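Local coordinates for protein probable hydrolase (Pseudomonas aeruginosa, PDB 3OM8) that is an alpha/beta-hydrolase fold enzyme that probably hydrolyses the enol-lactone of 3-oxoadipate, at residues B[122-130]-B[221-230]. Numbering follows the deposited sequence.
Sequences VLANTSAWL and VTAASHGELI
The carbonyl oxygen of Val221 meets the side chain of Leu130, whose CD2 methyl lies 3.8 Å from Val221 O. Thr222 follows with its side chain leaving the backbone toward the opposing loop. Its CG2 methyl lies against the backbone of Thr126, 3.6 Å from Thr126 CA, and also borders Ser127 CB and Leu130 CD2. Placed between the backbone N and the carbonyl carbon (chi1 43°), Thr222 OG1 lies 3.0 Å from Asn125 O and is hydrogen-bonded to Asp219 OD2. Asp219 probably belongs to a Ser-His-Asp triad with Ser101 and His246, as in other alpha/beta hydrolases; residues 125-130 leave the C-terminal end of strand 118-124, and the loop before helix 224-233 meets them beside the probable active site, where Thr222 touches both Asp219 and His246. Thr126 OG1, hydrogen-bonded to Ser101 O, ties the first loop to the presumed nucleophile elbow. A water lies within hydrogen-bonding distance of O of Ala223, the N-cap residue, and of Thr126 O (2.9 Å), and can link the start of the helix to the loop. One turn on, Ser127 CB sits in plane at the edge of the His226 ring, with Leu130 CD2 oblique to it. A second water donates to His226 O and accepts from Ala128 N at 2.8 Å. Ile230 turns toward the strand end and loop: its CG2, anti to the backbone N, reaches Leu123 CD1 at 3.9 Å, whereas CD1 at the other branch packs on Thr126 CG2, the two side chains crossing at about a right angle, and Ile230 CG1 lies 4.2 Å from Ala128 CB.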
ATOM      1  N   VAL B 122      12.668   8.746   4.752  1.00 41.97           N
ATOM      2  CA  VAL B 122      11.955   8.192   3.606  1.00 43.43           C
ATOM      3  C   VAL B 122      12.816   7.126   2.919  1.00 50.99           C
ATOM      4  O   VAL B 122      14.009   7.333   2.675  1.00 49.41           O
ATOM      5  CB  VAL B 122      11.557   9.275   2.595  1.00 43.47           C
ATOM      6  CG1 VAL B 122      10.652   8.686   1.512  1.00 40.89           C
ATOM      7  CG2 VAL B 122      10.843  10.432   3.309  1.00 47.38           C
ATOM      8  N   LEU B 123      12.201   5.983   2.633  1.00 47.48           N
ATOM      9  CA  LEU B 123      12.876   4.848   2.033  1.00 45.83           C
ATOM     10  C   LEU B 123      12.139   4.477   0.761  1.00 50.03           C
ATOM     11  O   LEU B 123      11.041   3.926   0.821  1.00 54.01           O
ATOM     12  CB  LEU B 123      12.838   3.673   3.003  1.00 47.23           C
ATOM     13  CG  LEU B 123      13.387   3.979   4.395  1.00 45.85           C
ATOM     14  CD1 LEU B 123      13.215   2.788   5.326  1.00 41.46           C
ATOM     15  CD2 LEU B 123      14.853   4.384   4.300  1.00 40.84           C
ATOM     16  N   ALA B 124      12.726   4.786  -0.390  1.00 46.65           N
ATOM     17  CA  ALA B 124      12.062   4.545  -1.667  1.00 46.79           C
ATOM     18  C   ALA B 124      12.651   3.336  -2.386  1.00 50.34           C
ATOM     19  O   ALA B 124      13.869   3.193  -2.471  1.00 53.56           O
ATOM     20  CB  ALA B 124      12.154   5.777  -2.555  1.00 47.04           C
ATOM     21  N   ASN B 125      11.780   2.476  -2.907  1.00 46.87           N
ATOM     22  CA  ASN B 125      12.204   1.337  -3.700  1.00 45.29           C
ATOM     23  C   ASN B 125      13.470   0.717  -3.114  1.00 48.68           C
ATOM     24  O   ASN B 125      14.539   0.731  -3.737  1.00 42.59           O
ATOM     25  CB  ASN B 125      12.466   1.782  -5.139  1.00 51.76           C
ATOM     26  CG  ASN B 125      11.227   2.359  -5.812  1.00 53.95           C
ATOM     27  OD1 ASN B 125      10.481   1.639  -6.473  1.00 55.99           O
ATOM     28  ND2 ASN B 125      11.024   3.667  -5.668  1.00 41.66           N
ATOM     29  N   THR B 126      13.349   0.197  -1.901  1.00 45.28           N
ATOM     30  CA  THR B 126      14.500  -0.318  -1.193  1.00 44.52           C
ATOM     31  C   THR B 126      14.160  -1.614  -0.478  1.00 48.39           C
ATOM     32  O   THR B 126      13.085  -2.189  -0.672  1.00 52.80           O
ATOM     33  CB  THR B 126      15.055   0.706  -0.187  1.00 43.78           C
ATOM     34  OG1 THR B 126      16.342   0.268   0.279  1.00 44.71           O
ATOM     35  CG2 THR B 126      14.110   0.861   0.999  1.00 36.70           C
ATOM     36  N   SER B 127      15.086  -2.067   0.356  1.00 45.86           N
ATOM     37  CA  SER B 127      14.952  -3.362   0.988  1.00 44.93           C
ATOM     38  C   SER B 127      15.871  -3.468   2.192  1.00 51.50           C
ATOM     39  O   SER B 127      16.855  -2.736   2.301  1.00 55.10           O
ATOM     40  CB  SER B 127      15.273  -4.457  -0.027  1.00 42.39           C
ATOM     41  OG  SER B 127      15.498  -5.695   0.613  1.00 46.89           O
ATOM     42  N   ALA B 128      15.540  -4.380   3.096  1.00 50.75           N
ATOM     43  CA  ALA B 128      16.375  -4.652   4.255  1.00 51.14           C
ATOM     44  C   ALA B 128      17.234  -5.894   4.036  1.00 53.77           C
ATOM     45  O   ALA B 128      18.087  -6.214   4.858  1.00 57.10           O
ATOM     46  CB  ALA B 128      15.521  -4.819   5.493  1.00 45.15           C
ATOM     47  N   TRP B 129      17.004  -6.594   2.931  1.00 47.04           N
ATOM     48  CA  TRP B 129      17.745  -7.820   2.653  1.00 47.59           C
ATOM     49  C   TRP B 129      17.523  -8.292   1.229  1.00 50.64           C
ATOM     50  O   TRP B 129      16.408  -8.646   0.851  1.00 48.42           O
ATOM     51  CB  TRP B 129      17.371  -8.927   3.639  1.00 50.14           C
ATOM     52  CG  TRP B 129      17.931 -10.281   3.278  1.00 52.70           C
ATOM     53  CD1 TRP B 129      19.226 -10.701   3.417  1.00 51.14           C
ATOM     54  CD2 TRP B 129      17.205 -11.391   2.728  1.00 51.60           C
ATOM     55  NE1 TRP B 129      19.345 -12.001   2.989  1.00 55.53           N
ATOM     56  CE2 TRP B 129      18.120 -12.447   2.563  1.00 59.16           C
ATOM     57  CE3 TRP B 129      15.868 -11.593   2.366  1.00 60.07           C
ATOM     58  CZ2 TRP B 129      17.743 -13.688   2.045  1.00 60.71           C
ATOM     59  CZ3 TRP B 129      15.494 -12.824   1.855  1.00 60.41           C
ATOM     60  CH2 TRP B 129      16.430 -13.854   1.696  1.00 63.41           C
ATOM     61  N   LEU B 130      18.602  -8.302   0.449  1.00 47.75           N
ATOM     62  CA  LEU B 130      18.526  -8.643  -0.965  1.00 53.43           C
ATOM     63  C   LEU B 130      19.229  -9.961  -1.310  1.00 59.10           C
ATOM     64  O   LEU B 130      19.576 -10.197  -2.464  1.00 62.27           O
ATOM     65  CB  LEU B 130      19.069  -7.485  -1.811  1.00 52.61           C
ATOM     66  CG  LEU B 130      18.211  -6.214  -1.737  1.00 48.22           C
ATOM     67  CD1 LEU B 130      18.904  -5.020  -2.377  1.00 49.83           C
ATOM     68  CD2 LEU B 130      16.877  -6.458  -2.404  1.00 46.98           C
ATOM     69  N   VAL B 221      13.934  -5.453  -8.799  1.00 57.67           N
ATOM     70  CA  VAL B 221      15.142  -5.196  -8.024  1.00 60.38           C
ATOM     71  C   VAL B 221      14.835  -5.256  -6.520  1.00 65.85           C
ATOM     72  O   VAL B 221      15.294  -6.151  -5.812  1.00 63.47           O
ATOM     73  CB  VAL B 221      15.746  -3.826  -8.380  1.00 67.26           C
ATOM     74  CG1 VAL B 221      17.018  -3.583  -7.582  1.00 68.98           C
ATOM     75  CG2 VAL B 221      16.028  -3.745  -9.871  1.00 68.82           C
ATOM     76  N   THR B 222      14.046  -4.297  -6.042  1.00 63.08           N
ATOM     77  CA  THR B 222      13.586  -4.282  -4.658  1.00 54.16           C
ATOM     78  C   THR B 222      12.073  -4.513  -4.650  1.00 57.31           C
ATOM     79  O   THR B 222      11.289  -3.567  -4.781  1.00 56.76           O
ATOM     80  CB  THR B 222      13.916  -2.945  -3.972  1.00 52.88           C
ATOM     81  OG1 THR B 222      13.613  -1.869  -4.866  1.00 56.21           O
ATOM     82  CG2 THR B 222      15.392  -2.870  -3.620  1.00 48.69           C
ATOM     83  N   ALA B 223      11.676  -5.777  -4.515  1.00 46.35           N
ATOM     84  CA  ALA B 223      10.283  -6.173  -4.632  1.00 50.74           C
ATOM     85  C   ALA B 223       9.361  -5.411  -3.670  1.00 52.44           C
ATOM     86  O   ALA B 223       9.762  -5.017  -2.570  1.00 53.89           O
ATOM     87  CB  ALA B 223      10.156  -7.670  -4.429  1.00 44.75           C
ATOM     88  N   ALA B 224       8.122  -5.197  -4.092  1.00 49.12           N
ATOM     89  CA  ALA B 224       7.162  -4.522  -3.233  1.00 45.76           C
ATOM     90  C   ALA B 224       7.128  -5.162  -1.843  1.00 46.71           C
ATOM     91  O   ALA B 224       7.149  -4.460  -0.841  1.00 49.05           O
ATOM     92  CB  ALA B 224       5.774  -4.511  -3.872  1.00 52.10           C
ATOM     93  N   SER B 225       7.108  -6.491  -1.777  1.00 45.58           N
ATOM     94  CA  SER B 225       7.029  -7.175  -0.489  1.00 50.87           C
ATOM     95  C   SER B 225       8.178  -6.787   0.447  1.00 54.75           C
ATOM     96  O   SER B 225       8.029  -6.818   1.675  1.00 54.59           O
ATOM     97  CB  SER B 225       7.004  -8.688  -0.682  1.00 56.43           C
ATOM     98  OG  SER B 225       8.236  -9.149  -1.224  1.00 60.92           O
ATOM     99  N   HIS B 226       9.319  -6.421  -0.135  1.00 51.87           N
ATOM    100  CA  HIS B 226      10.484  -5.992   0.643  1.00 52.55           C
ATOM    101  C   HIS B 226      10.184  -4.731   1.426  1.00 52.68           C
ATOM    102  O   HIS B 226      10.499  -4.625   2.612  1.00 56.70           O
ATOM    103  CB  HIS B 226      11.666  -5.706  -0.276  1.00 56.78           C
ATOM    104  CG  HIS B 226      12.361  -6.935  -0.767  1.00 53.81           C
ATOM    105  ND1 HIS B 226      11.686  -8.014  -1.295  1.00 57.06           N
ATOM    106  CD2 HIS B 226      13.672  -7.250  -0.822  1.00 51.49           C
ATOM    107  CE1 HIS B 226      12.553  -8.945  -1.648  1.00 48.82           C
ATOM    108  NE2 HIS B 226      13.764  -8.504  -1.371  1.00 54.24           N
ATOM    109  N   GLY B 227       9.586  -3.763   0.749  1.00 45.47           N
ATOM    110  CA  GLY B 227       9.267  -2.506   1.396  1.00 51.68           C
ATOM    111  C   GLY B 227       8.082  -2.665   2.354  1.00 52.66           C
ATOM    112  O   GLY B 227       8.007  -1.973   3.369  1.00 58.45           O
ATOM    113  N   GLU B 228       7.164  -3.574   2.032  1.00 44.22           N
ATOM    114  CA  GLU B 228       6.056  -3.872   2.948  1.00 52.77           C
ATOM    115  C   GLU B 228       6.619  -4.445   4.234  1.00 55.92           C
ATOM    116  O   GLU B 228       6.141  -4.124   5.316  1.00 55.90           O
ATOM    117  CB  GLU B 228       5.058  -4.855   2.340  1.00 45.71           C
ATOM    118  CG  GLU B 228       4.375  -4.336   1.095  1.00 55.20           C
ATOM    119  CD  GLU B 228       3.587  -5.408   0.369  1.00 66.18           C
ATOM    120  OE1 GLU B 228       2.959  -5.086  -0.663  1.00 71.42           O
ATOM    121  OE2 GLU B 228       3.592  -6.570   0.827  1.00 68.15           O
ATOM    122  N   LEU B 229       7.643  -5.288   4.109  1.00 52.61           N
ATOM    123  CA  LEU B 229       8.257  -5.900   5.278  1.00 54.49           C
ATOM    124  C   LEU B 229       8.895  -4.831   6.152  1.00 56.85           C
ATOM    125  O   LEU B 229       8.865  -4.925   7.373  1.00 54.86           O
ATOM    126  CB  LEU B 229       9.306  -6.935   4.873  1.00 52.07           C
ATOM    127  CG  LEU B 229      10.104  -7.534   6.038  1.00 51.65           C
ATOM    128  CD1 LEU B 229       9.149  -8.244   6.999  1.00 49.94           C
ATOM    129  CD2 LEU B 229      11.218  -8.490   5.563  1.00 40.81           C
ATOM    130  N   ILE B 230       9.482  -3.818   5.520  1.00 54.42           N
ATOM    131  CA  ILE B 230      10.065  -2.703   6.253  1.00 49.77           C
ATOM    132  C   ILE B 230       8.999  -1.888   6.992  1.00 53.87           C
ATOM    133  O   ILE B 230       9.127  -1.643   8.191  1.00 52.22           O
ATOM    134  CB  ILE B 230      10.850  -1.763   5.331  1.00 48.39           C
ATOM    135  CG1 ILE B 230      12.121  -2.454   4.811  1.00 48.48           C
ATOM    136  CG2 ILE B 230      11.215  -0.491   6.075  1.00 48.20           C
ATOM    137  CD1 ILE B 230      12.854  -1.660   3.761  1.00 45.75           C
TER
HETATM  138  O   HOH W   1      10.527  -2.210  -1.991  1.00 42.05           O
HETATM  139  O   HOH W   2      13.167  -5.843   3.341  1.00 51.35           O